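Local structure of mandelate racemase/muconate lactonizing protein (Paenibacillus sp., 3V5C) at residues A[23-28]-A[39-44]; A[128-133]-A[350-355]; A[137-142]-A[171-176]; A[190-195]-A[224-229]; A[307-312]-A[331-336]. The protein probably dehydrates galacturonate, as a magnesium-binding member of the enolase superfamily. The protein carries 1 engineered substitution. All coordinates share one frame; numbering follows the deposited sequence.

Near the N terminus, contact 1 (23-28 with 39-44) closes a short loop and ties the two strands of a beta hairpin. After further strands and helices the chain enters the barrel at strand 126-135. Contact 2 opens there, at 128-133, and closes only at 350-355, far down the chain. Contacts 3, 4 and 5 all fall inside that long span, one after another, and none cross. Contact 3 joins the loops that follow the first two barrel strands. Contact 4 packs helix 180-198 on the loop between helix 214-223 and strand 231-233, and touches contact 3. Contact 5 joins 307-312 to 331-336. It also touches contact 2, because strands 126-135 and 335-337 are sheet neighbours.

Contact 1 of 5, residues A[23-28]-A[39-44]; sequences TGERAR and HGKSCT
Arg26 reaches Gly40 and Cys43 through two turns of its chain. CG sits between the backbone N and the carbonyl carbon (chi1 48°), and a bend at chi3 (69°) turns the guanidinium over Cys43 and toward Gly40. Cys43 SG then lies over the centre of one guanidinium face, 3.9 Å from Arg26 CZ. At the edge, Arg26 NH1 donates to Gly40 O over 2.9 Å. The oxygen is close to the guanidinium plane, but the nitrogen stands above the plane of the Gly40 carbonyl. NH1 also donates to a water that in turn binds His39 O and Ser42 O.

Lys41 reaches back in the other direction. Its chain bends at its far end, so that Lys41 NZ donates to Arg26 O at 2.9 Å. Arg26 N returns a bond to Lys41 O. On the way Lys41 CE passes Glu25 OE1 at 3.0 Å, while Glu25 OE1 and Lys41 NZ stay 4.2 Å apart, too far for a salt bridge.

Further along, the backbones pair antiparallel. Gly24 and Cys43 form a hydrogen-bonded pair, with Gly24 N to Cys43 O at 2.8 Å. Thr23 and Thr44 form a non-hydrogen-bonded pair, and their CG2 methyls touch at 3.8 Å. A water joins Gly24 O to Ser42 OG.

The hairpin belongs to the antiparallel sheet of the N-terminal capping domain, as in other enolase superfamily members. Ile340 and Ile342 of strand 340-342 pack on Cys43. Asp338, just ahead of that strand, makes a salt bridge with Arg26 NE.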
# COMPACT_ATOMS: atom_id res chain seq x y z
N THR A 23 -14.14 -8.64 -8.23
CA THR A 23 -13.73 -9.73 -7.36
C THR A 23 -12.60 -10.52 -7.99
O THR A 23 -12.51 -10.62 -9.21
CB THR A 23 -14.91 -10.68 -7.09
OG1 THR A 23 -15.38 -11.21 -8.33
CG2 THR A 23 -16.05 -9.94 -6.39
N GLY A 24 -11.76 -11.09 -7.14
CA GLY A 24 -10.71 -11.97 -7.61
C GLY A 24 -10.15 -12.78 -6.47
O GLY A 24 -10.83 -13.00 -5.46
N GLU A 25 -8.88 -13.16 -6.59
CA GLU A 25 -8.27 -14.02 -5.59
C GLU A 25 -6.79 -13.75 -5.49
O GLU A 25 -6.16 -13.42 -6.51
CB GLU A 25 -8.45 -15.50 -5.98
CG GLU A 25 -9.88 -16.04 -5.89
CD GLU A 25 -9.91 -17.56 -5.91
OE1 GLU A 25 -8.85 -18.18 -6.17
OE2 GLU A 25 -10.99 -18.14 -5.66
N ARG A 26 -6.21 -13.93 -4.30
CA ARG A 26 -4.76 -13.88 -4.20
C ARG A 26 -4.16 -15.25 -4.55
O ARG A 26 -4.86 -16.27 -4.51
CB ARG A 26 -4.26 -13.32 -2.86
CG ARG A 26 -4.90 -13.90 -1.62
CD ARG A 26 -4.20 -13.36 -0.33
NE ARG A 26 -4.44 -11.94 -0.07
CZ ARG A 26 -5.49 -11.47 0.60
NH1 ARG A 26 -6.40 -12.31 1.07
NH2 ARG A 26 -5.64 -10.15 0.79
N ALA A 27 -2.89 -15.24 -4.88
CA ALA A 27 -2.24 -16.45 -5.39
C ALA A 27 -2.15 -17.53 -4.32
O ALA A 27 -2.20 -18.72 -4.63
CB ALA A 27 -0.87 -16.13 -5.95
N ARG A 28 -1.98 -17.11 -3.07
CA ARG A 28 -1.91 -18.07 -1.97
C ARG A 28 -2.78 -17.54 -0.83
O ARG A 28 -2.76 -16.35 -0.52
CB ARG A 28 -0.46 -18.25 -1.53
CG ARG A 28 -0.25 -19.28 -0.40
CD ARG A 28 1.21 -19.31 0.05
NE ARG A 28 1.56 -18.07 0.75
CZ ARG A 28 2.49 -17.21 0.35
NH1 ARG A 28 3.20 -17.43 -0.75
NH2 ARG A 28 2.69 -16.11 1.07
N HIS A 39 -7.28 -14.63 6.73
CA HIS A 39 -7.73 -13.60 5.80
C HIS A 39 -8.28 -14.24 4.53
O HIS A 39 -9.18 -13.68 3.89
CB HIS A 39 -6.58 -12.66 5.47
CG HIS A 39 -6.22 -11.74 6.58
ND1 HIS A 39 -5.63 -12.18 7.75
CD2 HIS A 39 -6.40 -10.40 6.73
CE1 HIS A 39 -5.44 -11.15 8.56
NE2 HIS A 39 -5.90 -10.06 7.96
N GLY A 40 -7.75 -15.40 4.16
CA GLY A 40 -8.27 -16.17 3.05
C GLY A 40 -7.70 -15.79 1.70
O GLY A 40 -6.61 -15.20 1.59
N LYS A 41 -8.45 -16.14 0.66
CA LYS A 41 -7.98 -16.00 -0.71
C LYS A 41 -8.80 -14.98 -1.49
O LYS A 41 -8.33 -14.41 -2.45
CB LYS A 41 -8.10 -17.36 -1.40
CG LYS A 41 -6.95 -17.73 -2.29
CD LYS A 41 -7.22 -19.08 -2.93
CE LYS A 41 -6.68 -19.15 -4.34
NZ LYS A 41 -5.20 -19.12 -4.34
N SER A 42 -10.04 -14.76 -1.07
CA SER A 42 -10.94 -13.92 -1.86
C SER A 42 -10.57 -12.44 -1.71
O SER A 42 -10.27 -11.98 -0.61
CB SER A 42 -12.39 -14.19 -1.48
OG SER A 42 -13.28 -13.37 -2.21
N CYS A 43 -10.59 -11.71 -2.82
CA CYS A 43 -10.24 -10.29 -2.82
C CYS A 43 -11.30 -9.52 -3.57
O CYS A 43 -11.89 -10.05 -4.52
CB CYS A 43 -8.88 -10.04 -3.49
SG CYS A 43 -7.49 -10.84 -2.70
N THR A 44 -11.55 -8.29 -3.16
CA THR A 44 -12.41 -7.41 -3.93
C THR A 44 -11.79 -6.05 -4.09
O THR A 44 -10.89 -5.66 -3.33
CB THR A 44 -13.80 -7.24 -3.30
OG1 THR A 44 -13.68 -6.64 -2.01
CG2 THR A 44 -14.50 -8.58 -3.17
O HOH W 1 -13.15 -14.56 -4.85
O HOH W 2 -8.92 -9.61 0.57
O HOH W 3 -9.31 -11.98 1.76

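Contact 2 of 5, residues A[128-133]-A[350-355]; sequences VPCYDT and YRIENG
Cys130 meets the flat carbonyl group of Gly355 on one face. Cys130 N comes in above the carbonyl plane, 41° out of it, and Cys130 SG lies over the same face, 3.8 Å from Gly355 C. Within 350-355 the Arg351 guanidinium has the Glu353 carboxylate at its edge, in plane, though the pair is modelled too close to be trusted.

The bond from Cys130 N to Gly355 O is 3.0 Å long and nearly straight, with 172° at the hydrogen. Pro129 CA adds a weaker CA-H contact to the same Gly355 O at 3.6 Å.

Strand 126-135 is the first strand of the modified (beta/alpha)7-beta barrel of the enolase superfamily. Segment 350-355 is the first arm and turn of a small hairpin whose second arm, strand 356-359, runs antiparallel to strand 126-135. The turn passes through Asn354 and Gly355, both at positive phi. Val128 is bonded through its backbone to Ile357 of the second arm.

The sulfur of Cys130 is also where the side chains meet. Its CB-SG bond turns into the space between the backbone N and the carbonyl carbon (chi1 59°). Ile352 CG2 approaches Cys130 SG to 4.1 Å. Val335 packs on Cys130, while Ile357 and Tyr337 pack on Ile352.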
# COMPACT_ATOMS: atom_id res chain seq x y z
N VAL A 128 10.26 0.69 -9.25
CA VAL A 128 10.05 1.04 -7.85
C VAL A 128 10.29 -0.18 -6.96
O VAL A 128 9.79 -1.26 -7.25
CB VAL A 128 8.58 1.53 -7.64
CG1 VAL A 128 8.38 2.11 -6.27
CG2 VAL A 128 8.20 2.56 -8.69
N PRO A 129 11.06 -0.02 -5.88
CA PRO A 129 11.23 -1.18 -4.98
C PRO A 129 9.90 -1.70 -4.46
O PRO A 129 8.99 -0.92 -4.19
CB PRO A 129 12.05 -0.60 -3.82
CG PRO A 129 12.77 0.58 -4.43
CD PRO A 129 11.80 1.16 -5.41
N CYS A 130 9.77 -3.01 -4.31
CA CYS A 130 8.60 -3.57 -3.67
C CYS A 130 9.02 -4.65 -2.69
O CYS A 130 10.17 -5.10 -2.70
CB CYS A 130 7.64 -4.18 -4.69
SG CYS A 130 8.32 -5.53 -5.73
N TYR A 131 8.08 -5.07 -1.86
CA TYR A 131 8.31 -6.18 -0.96
C TYR A 131 7.10 -7.07 -0.89
O TYR A 131 5.97 -6.66 -1.16
CB TYR A 131 8.72 -5.72 0.47
CG TYR A 131 7.63 -5.04 1.30
CD1 TYR A 131 6.63 -5.78 1.92
CD2 TYR A 131 7.65 -3.67 1.50
CE1 TYR A 131 5.67 -5.17 2.70
CE2 TYR A 131 6.70 -3.04 2.29
CZ TYR A 131 5.70 -3.79 2.87
OH TYR A 131 4.74 -3.20 3.65
N ASP A 132 7.35 -8.33 -0.57
CA ASP A 132 6.33 -9.35 -0.53
C ASP A 132 5.67 -9.30 0.84
O ASP A 132 6.30 -9.64 1.84
CB ASP A 132 7.00 -10.70 -0.75
CG ASP A 132 6.03 -11.85 -0.78
OD1 ASP A 132 4.84 -11.65 -0.48
OD2 ASP A 132 6.47 -12.98 -1.08
N THR A 133 4.39 -8.90 0.88
CA THR A 133 3.69 -8.73 2.16
C THR A 133 2.87 -9.95 2.61
O THR A 133 2.16 -9.88 3.62
CB THR A 133 2.78 -7.47 2.07
OG1 THR A 133 2.46 -7.01 3.39
CG2 THR A 133 1.50 -7.80 1.31
N TYR A 350 2.27 -4.24 -15.78
CA TYR A 350 3.23 -4.23 -14.69
C TYR A 350 3.95 -5.56 -14.60
O TYR A 350 3.37 -6.61 -14.86
CB TYR A 350 2.52 -4.00 -13.35
CG TYR A 350 1.91 -2.62 -13.16
CD1 TYR A 350 0.72 -2.26 -13.79
CD2 TYR A 350 2.52 -1.70 -12.32
CE1 TYR A 350 0.16 -1.00 -13.60
CE2 TYR A 350 1.97 -0.44 -12.13
CZ TYR A 350 0.79 -0.09 -12.77
OH TYR A 350 0.25 1.17 -12.56
N ARG A 351 5.22 -5.53 -14.21
CA ARG A 351 5.93 -6.77 -13.92
C ARG A 351 6.86 -6.61 -12.73
O ARG A 351 7.29 -5.50 -12.40
CB ARG A 351 6.68 -7.26 -15.16
CG ARG A 351 7.70 -6.28 -15.69
CD ARG A 351 8.37 -6.80 -16.97
NE ARG A 351 9.53 -5.98 -17.30
CZ ARG A 351 10.76 -6.21 -16.85
NH1 ARG A 351 10.98 -7.26 -16.07
NH2 ARG A 351 11.76 -5.41 -17.18
N ILE A 352 7.16 -7.73 -12.07
CA ILE A 352 8.09 -7.77 -10.94
C ILE A 352 9.40 -8.43 -11.36
O ILE A 352 9.40 -9.49 -11.99
CB ILE A 352 7.55 -8.57 -9.74
CG1 ILE A 352 6.13 -8.14 -9.34
CG2 ILE A 352 8.52 -8.49 -8.56
CD1 ILE A 352 6.00 -6.66 -9.06
N GLU A 353 10.51 -7.80 -11.01
CA GLU A 353 11.82 -8.37 -11.32
C GLU A 353 12.82 -7.87 -10.30
O GLU A 353 12.90 -6.67 -10.02
CB GLU A 353 12.25 -8.02 -12.76
CG GLU A 353 13.61 -8.57 -13.16
CD GLU A 353 14.08 -8.07 -14.53
OE1 GLU A 353 13.24 -7.94 -15.45
OE2 GLU A 353 15.29 -7.81 -14.69
N ASN A 354 13.57 -8.79 -9.70
CA ASN A 354 14.63 -8.41 -8.78
C ASN A 354 14.22 -7.42 -7.69
O ASN A 354 14.94 -6.46 -7.39
CB ASN A 354 15.84 -7.89 -9.56
CG ASN A 354 16.51 -8.98 -10.37
OD1 ASN A 354 16.64 -10.12 -9.91
ND2 ASN A 354 16.93 -8.64 -11.59
N GLY A 355 13.04 -7.65 -7.11
CA GLY A 355 12.63 -6.89 -5.95
C GLY A 355 12.12 -5.50 -6.29
O GLY A 355 12.10 -4.62 -5.43

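Contact 3 of 5, residues A[137-142]-A[171-176]; sequences FDDLHL and VGRGGR
Arg173 lies on the ring of Phe137 and turns its edge to the carboxylate of Asp139, and this is the tight part of the contact. Arg173 CG lies over the centre of one Phe137 face, 3.5 Å from the ring centroid, in a CH-pi contact. The chain then runs extended from CG to NE. This carries the guanidinium out over the CD1 side of the ring, with Phe137 CD1 3.6 Å from Arg173 CZ. The two planes are 39° apart. At the ring edge, Phe137 CZ meets Val171 O at 3.3 Å.

Asp139 takes the guanidinium side-on. Arg173 NH1 donates to Asp139 OD1 at 2.8 Å, from above the carboxylate plane. Arg173 NE bonds to both oxygens and reaches Asp139 OD2 at 3.1 Å. Both groups have a second salt-bridge partner: Arg186 for Asp139 OD2 and Asp187 for Arg173 NH2.

The Leu140 side is looser. That residue is partly exposed, and its CD2 comes no nearer than 4.4 Å to Arg173 CG.

The segments are the loops that follow strands 126-135 and 167-170, so the contact joins neighbouring beta-alpha loops at the C-terminal end of the barrel strands, the end where enolase superfamily active sites lie.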
# COMPACT_ATOMS: atom_id res chain seq x y z
N PHE A 137 0.46 -15.88 9.22
CA PHE A 137 0.68 -16.98 10.17
C PHE A 137 0.21 -18.28 9.55
O PHE A 137 -0.70 -18.94 10.06
CB PHE A 137 -0.13 -16.76 11.45
CG PHE A 137 0.32 -15.59 12.30
CD1 PHE A 137 1.49 -14.86 12.04
CD2 PHE A 137 -0.43 -15.26 13.43
CE1 PHE A 137 1.86 -13.78 12.87
CE2 PHE A 137 -0.06 -14.20 14.26
CZ PHE A 137 1.08 -13.47 13.99
N ASP A 138 0.85 -18.66 8.45
CA ASP A 138 0.37 -19.78 7.64
C ASP A 138 0.81 -21.13 8.19
O ASP A 138 0.54 -22.18 7.59
CB ASP A 138 0.88 -19.59 6.22
CG ASP A 138 0.39 -18.28 5.62
OD1 ASP A 138 -0.85 -18.06 5.65
OD2 ASP A 138 1.22 -17.50 5.12
N ASP A 139 1.47 -21.06 9.34
CA ASP A 139 2.09 -22.20 10.01
C ASP A 139 1.35 -22.66 11.25
O ASP A 139 1.84 -23.54 11.95
CB ASP A 139 3.48 -21.78 10.47
CG ASP A 139 3.42 -20.58 11.40
OD1 ASP A 139 2.96 -19.51 10.95
OD2 ASP A 139 3.79 -20.70 12.58
N LEU A 140 0.19 -22.06 11.55
CA LEU A 140 -0.42 -22.29 12.86
C LEU A 140 -0.97 -23.70 13.04
O LEU A 140 -1.15 -24.14 14.18
CB LEU A 140 -1.50 -21.25 13.15
CG LEU A 140 -1.02 -19.81 13.36
CD1 LEU A 140 -2.21 -18.93 13.67
CD2 LEU A 140 -0.01 -19.75 14.49
N HIS A 141 -1.22 -24.41 11.94
CA HIS A 141 -1.71 -25.78 11.99
C HIS A 141 -0.59 -26.77 12.30
O HIS A 141 -0.86 -27.95 12.55
CB HIS A 141 -2.38 -26.16 10.67
CG HIS A 141 -1.46 -26.13 9.50
ND1 HIS A 141 -0.98 -24.95 8.95
CD2 HIS A 141 -0.95 -27.13 8.74
CE1 HIS A 141 -0.20 -25.24 7.92
NE2 HIS A 141 -0.17 -26.55 7.77
N LEU A 142 0.65 -26.28 12.28
CA LEU A 142 1.82 -27.10 12.58
C LEU A 142 2.31 -26.92 14.02
O LEU A 142 2.63 -25.80 14.45
CB LEU A 142 2.96 -26.80 11.59
CG LEU A 142 2.65 -27.09 10.13
CD1 LEU A 142 3.81 -26.63 9.24
CD2 LEU A 142 2.35 -28.58 9.92
N VAL A 171 4.61 -11.18 12.57
CA VAL A 171 4.99 -11.76 13.85
C VAL A 171 3.92 -11.39 14.89
O VAL A 171 2.91 -10.76 14.55
CB VAL A 171 6.41 -11.32 14.29
CG1 VAL A 171 7.44 -11.75 13.25
CG2 VAL A 171 6.46 -9.79 14.51
N GLY A 172 4.11 -11.79 16.14
CA GLY A 172 3.06 -11.63 17.14
C GLY A 172 2.22 -12.86 17.41
O GLY A 172 1.10 -12.76 17.95
N ARG A 173 2.72 -14.03 17.05
CA ARG A 173 1.91 -15.22 17.18
C ARG A 173 1.43 -15.45 18.62
O ARG A 173 0.33 -15.98 18.83
CB ARG A 173 2.71 -16.43 16.69
CG ARG A 173 2.86 -16.48 15.19
CD ARG A 173 3.97 -17.49 14.84
NE ARG A 173 3.97 -17.70 13.40
CZ ARG A 173 4.44 -16.81 12.53
NH1 ARG A 173 4.35 -17.05 11.23
NH2 ARG A 173 5.00 -15.68 12.97
N GLY A 174 2.23 -15.05 19.60
CA GLY A 174 1.89 -15.23 21.00
C GLY A 174 0.90 -14.22 21.58
O GLY A 174 0.47 -14.37 22.72
N GLY A 175 0.52 -13.18 20.84
CA GLY A 175 -0.41 -12.21 21.38
C GLY A 175 -1.82 -12.76 21.52
O GLY A 175 -2.55 -12.45 22.46
N ARG A 176 -2.23 -13.57 20.55
CA ARG A 176 -3.57 -14.10 20.54
C ARG A 176 -3.63 -15.59 20.15
O ARG A 176 -4.26 -16.38 20.85
CB ARG A 176 -4.45 -13.30 19.58
CG ARG A 176 -5.85 -13.86 19.47
CD ARG A 176 -6.76 -13.00 18.63
NE ARG A 176 -8.11 -13.55 18.68
CZ ARG A 176 -9.14 -13.14 17.94
NH1 ARG A 176 -9.00 -12.16 17.05
NH2 ARG A 176 -10.32 -13.73 18.09

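Contact 4 of 5, residues A[190-195]-A[224-229]; sequences IVRGIS and LSDVNL
Arg192 and Val191 of helix 180-198 pack against the loop that leads from helix 214-223 into strand 231-233. The contact thus joins a helix on the outside of the enolase-type barrel to a loop entering one of its strands.

Arg192 can be followed outward. Past CB, its CG rests on Leu224 CD2 at 3.7 Å. The chain stays extended from CG to NE and reaches Asp226. At the tip, Arg192 NH1 and NH2 both donate to Asp226 OD1, at 2.8 and 3.0 Å. The grip is end-on but falls on one oxygen. NH2 meets the syn lone pair of OD1, while NH1 comes from above the carboxylate plane. The guanidinium and carboxylate planes are almost perpendicular, at 88°. Arg192 NH1 also brushes Val227 CG2 at 3.6 Å. The arginine is modelled in two conformers, and the salt bridge belongs to the one described.

The apolar layer lies deeper. Val191 CG1, anti to its own backbone N (chi1 176°), reaches Leu224 CD1 at 3.8 Å and Leu229 CD2 at 3.9 Å. Both leucines cross the valine at about a right angle. Ile206 and Ile169 of the barrel strands back up Val191.

Toward the end of the segment, a water bonds to Ser195 OG at 2.8 Å and donates to Asn228 O.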
# COMPACT_ATOMS: atom_id res chain seq x y z
N ILE A 190 11.03 -18.23 12.72
CA ILE A 190 10.53 -17.97 11.37
C ILE A 190 11.29 -16.82 10.71
O ILE A 190 11.68 -16.90 9.54
CB ILE A 190 9.01 -17.70 11.39
CG1 ILE A 190 8.26 -19.01 11.68
CG2 ILE A 190 8.56 -17.09 10.06
CD1 ILE A 190 6.78 -18.86 11.94
N VAL A 191 11.48 -15.73 11.44
CA VAL A 191 12.22 -14.62 10.89
C VAL A 191 13.63 -15.04 10.49
O VAL A 191 14.08 -14.72 9.40
CB VAL A 191 12.24 -13.44 11.83
CG1 VAL A 191 13.12 -12.34 11.22
CG2 VAL A 191 10.81 -12.93 12.04
N ARG A 192 14.32 -15.77 11.36
CA ARG A 192 15.64 -16.29 11.02
C ARG A 192 15.58 -17.11 9.73
O ARG A 192 16.41 -16.95 8.84
CB ARG A 192 16.17 -17.19 12.13
CG ARG A 192 16.50 -16.51 13.43
CD ARG A 192 17.27 -17.47 14.34
NE ARG A 192 17.78 -16.78 15.52
CZ ARG A 192 18.78 -15.92 15.50
NH1 ARG A 192 19.39 -15.64 14.35
NH2 ARG A 192 19.19 -15.33 16.61
N GLY A 193 14.61 -18.01 9.67
CA GLY A 193 14.48 -18.91 8.53
C GLY A 193 14.31 -18.16 7.22
O GLY A 193 14.93 -18.48 6.21
N ILE A 194 13.46 -17.14 7.22
CA ILE A 194 13.24 -16.37 6.00
C ILE A 194 14.47 -15.56 5.61
O ILE A 194 14.81 -15.46 4.43
CB ILE A 194 11.97 -15.52 6.11
CG1 ILE A 194 10.77 -16.46 6.12
CG2 ILE A 194 11.89 -14.52 4.95
CD1 ILE A 194 9.52 -15.87 6.71
N SER A 195 15.15 -14.99 6.60
CA SER A 195 16.43 -14.31 6.38
C SER A 195 17.41 -15.18 5.60
O SER A 195 18.09 -14.71 4.68
CB SER A 195 17.05 -13.92 7.73
OG SER A 195 18.35 -13.40 7.56
N LEU A 224 17.19 -11.45 17.47
CA LEU A 224 17.50 -11.28 16.05
C LEU A 224 18.67 -10.33 15.78
O LEU A 224 18.79 -9.82 14.67
CB LEU A 224 16.25 -10.86 15.27
CG LEU A 224 15.09 -11.86 15.29
CD1 LEU A 224 13.80 -11.21 14.82
CD2 LEU A 224 15.40 -13.10 14.43
N SER A 225 19.53 -10.13 16.77
CA SER A 225 20.70 -9.26 16.63
C SER A 225 21.55 -9.63 15.43
O SER A 225 22.04 -8.76 14.70
CB SER A 225 21.58 -9.35 17.88
OG SER A 225 20.95 -8.73 18.99
N ASP A 226 21.74 -10.93 15.23
CA ASP A 226 22.60 -11.43 14.16
C ASP A 226 21.89 -11.42 12.81
O ASP A 226 22.46 -11.81 11.80
CB ASP A 226 23.12 -12.84 14.47
CG ASP A 226 22.04 -13.77 15.02
OD1 ASP A 226 20.84 -13.38 15.05
OD2 ASP A 226 22.38 -14.90 15.42
N VAL A 227 20.64 -10.98 12.82
CA VAL A 227 19.86 -10.91 11.60
C VAL A 227 19.68 -9.45 11.23
O VAL A 227 19.37 -8.62 12.08
CB VAL A 227 18.46 -11.52 11.81
CG1 VAL A 227 17.58 -11.23 10.62
CG2 VAL A 227 18.56 -13.01 12.09
N ASN A 228 19.89 -9.12 9.96
CA ASN A 228 19.70 -7.74 9.55
C ASN A 228 18.23 -7.51 9.28
O ASN A 228 17.65 -8.11 8.37
CB ASN A 228 20.57 -7.40 8.34
CG ASN A 228 22.06 -7.53 8.63
OD1 ASN A 228 22.79 -8.22 7.92
ND2 ASN A 228 22.52 -6.87 9.70
N LEU A 229 17.61 -6.67 10.11
CA LEU A 229 16.20 -6.34 10.00
C LEU A 229 16.12 -4.91 9.50
O LEU A 229 16.74 -4.01 10.08
CB LEU A 229 15.53 -6.41 11.36
CG LEU A 229 15.38 -7.79 12.01
CD1 LEU A 229 14.79 -7.61 13.39
CD2 LEU A 229 14.49 -8.67 11.15
O HOH W 4 18.53 -10.64 6.94

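Contact 5 of 5, residues A[307-312]-A[331-336]; sequences RSAPHC and NFEFVE
Arg307 NH1 donates to Glu333 OE2 at 2.8 Å, in a salt bridge. The oxygen is close to the guanidinium plane, and the nitrogen arrives on its syn side, tilted from the carboxylate plane. Glu333 gets there by bending at chi2 (-75°), which turns its carboxylate across the arginine chain. Its other oxygen, OE1, is bonded by Tyr230 OH.

The two segments run side by side in nearly the same direction and carry the last two strands of the enolase-type barrel, 307-308 and 335-337. Direct backbone pairing is confined to the start. Ser308 N donates to Asn331 O at 2.9 Å, almost straight at 177°, and Glu333 N donates to Ser308 O. Further on, waters fill in. Two of them bind Pro310 O; one continues to Glu336 N, the other to Phe334 O. A third donates to Cys312 O at 2.7 Å and to Glu336 O at 2.8 Å. Pro310 CD packs on Phe332 CE2 at 3.6 Å, the side chains crossing at about a right angle.

At the far end, Glu336 takes over with its extended side chain. Cys312 N donates to Glu336 OE1 at 2.9 Å, from above the carboxylate plane. Lys168 and Thr133 bind Glu336 OE2. His311 ND1 bonds to Asp285, a pairing that resembles the His-Asp dyad of mandelate racemase. The His311 side chain is about 10 Å from a bound magnesium ion. Its ring stands perpendicular to the Glu336 carboxylate, with His311 CD2 3.7 Å from Glu336 OE1.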
# COMPACT_ATOMS: atom_id res chain seq x y z
N ARG A 307 10.53 8.92 6.04
CA ARG A 307 10.31 7.99 4.94
C ARG A 307 8.84 7.64 4.78
O ARG A 307 8.10 7.57 5.76
CB ARG A 307 11.10 6.70 5.19
CG ARG A 307 12.60 6.91 5.26
CD ARG A 307 13.22 5.79 6.06
NE ARG A 307 14.63 6.05 6.35
CZ ARG A 307 15.63 5.59 5.61
NH1 ARG A 307 15.38 4.88 4.52
NH2 ARG A 307 16.88 5.86 5.95
N SER A 308 8.44 7.40 3.53
CA SER A 308 7.06 7.10 3.18
C SER A 308 6.95 5.65 2.70
O SER A 308 7.65 5.25 1.77
CB SER A 308 6.60 8.02 2.04
OG SER A 308 6.52 9.38 2.47
N ALA A 309 6.05 4.89 3.30
CA ALA A 309 5.78 3.52 2.86
C ALA A 309 4.30 3.26 2.99
O ALA A 309 3.84 2.70 3.97
CB ALA A 309 6.58 2.51 3.69
N PRO A 310 3.52 3.72 2.00
CA PRO A 310 2.06 3.63 2.07
C PRO A 310 1.59 2.21 2.29
O PRO A 310 2.02 1.28 1.59
CB PRO A 310 1.62 4.12 0.69
CG PRO A 310 2.72 5.03 0.26
CD PRO A 310 3.98 4.37 0.77
N HIS A 311 0.71 2.03 3.26
CA HIS A 311 0.14 0.72 3.49
C HIS A 311 -0.78 0.33 2.34
O HIS A 311 -1.53 1.14 1.78
CB HIS A 311 -0.63 0.71 4.82
CG HIS A 311 -1.44 -0.53 5.04
ND1 HIS A 311 -2.72 -0.68 4.55
CD2 HIS A 311 -1.14 -1.68 5.69
CE1 HIS A 311 -3.18 -1.87 4.91
NE2 HIS A 311 -2.24 -2.49 5.59
N CYS A 312 -0.72 -0.94 1.97
CA CYS A 312 -1.68 -1.46 1.04
C CYS A 312 -1.88 -2.92 1.35
O CYS A 312 -0.96 -3.72 1.24
CB CYS A 312 -1.21 -1.30 -0.41
SG CYS A 312 -2.46 -1.87 -1.56
N ASN A 331 11.53 10.31 -0.48
CA ASN A 331 11.91 9.22 0.40
C ASN A 331 10.88 8.07 0.38
O ASN A 331 10.47 7.57 1.40
CB ASN A 331 12.09 9.74 1.83
CG ASN A 331 13.28 10.69 1.98
OD1 ASN A 331 14.22 10.67 1.19
ND2 ASN A 331 13.24 11.52 3.02
N PHE A 332 10.51 7.64 -0.82
CA PHE A 332 9.54 6.56 -0.98
C PHE A 332 10.30 5.25 -0.80
O PHE A 332 11.31 5.01 -1.47
CB PHE A 332 8.92 6.60 -2.38
CG PHE A 332 7.83 5.59 -2.57
CD1 PHE A 332 8.13 4.31 -2.99
CD2 PHE A 332 6.52 5.93 -2.32
CE1 PHE A 332 7.13 3.37 -3.15
CE2 PHE A 332 5.51 5.00 -2.48
CZ PHE A 332 5.83 3.72 -2.91
N GLU A 333 9.81 4.41 0.11
CA GLU A 333 10.50 3.17 0.46
C GLU A 333 10.17 1.99 -0.45
O GLU A 333 11.05 1.47 -1.14
CB GLU A 333 10.18 2.82 1.93
CG GLU A 333 10.82 3.77 2.92
CD GLU A 333 12.30 3.52 3.07
OE1 GLU A 333 12.71 2.35 3.24
OE2 GLU A 333 13.06 4.50 3.01
N PHE A 334 8.92 1.54 -0.43
CA PHE A 334 8.52 0.32 -1.13
C PHE A 334 7.05 0.34 -1.49
O PHE A 334 6.24 0.92 -0.77
CB PHE A 334 8.64 -0.90 -0.20
CG PHE A 334 10.03 -1.32 0.14
CD1 PHE A 334 10.75 -2.12 -0.73
CD2 PHE A 334 10.56 -1.02 1.38
CE1 PHE A 334 12.02 -2.54 -0.40
CE2 PHE A 334 11.84 -1.43 1.71
CZ PHE A 334 12.56 -2.20 0.82
N VAL A 335 6.71 -0.33 -2.58
CA VAL A 335 5.35 -0.75 -2.84
C VAL A 335 5.07 -2.04 -2.04
O VAL A 335 5.82 -3.01 -2.14
CB VAL A 335 5.16 -1.00 -4.35
CG1 VAL A 335 3.81 -1.66 -4.64
CG2 VAL A 335 5.28 0.31 -5.12
N GLU A 336 4.00 -2.05 -1.24
CA GLU A 336 3.60 -3.25 -0.50
C GLU A 336 2.83 -4.18 -1.44
O GLU A 336 1.71 -3.87 -1.85
CB GLU A 336 2.74 -2.85 0.72
CG GLU A 336 2.29 -4.03 1.54
CD GLU A 336 1.75 -3.67 2.91
OE1 GLU A 336 1.47 -2.48 3.17
OE2 GLU A 336 1.58 -4.61 3.73
O HOH W 5 2.49 0.35 -1.11
O HOH W 6 4.70 0.55 1.58
O HOH W 7 -0.63 -5.21 -0.98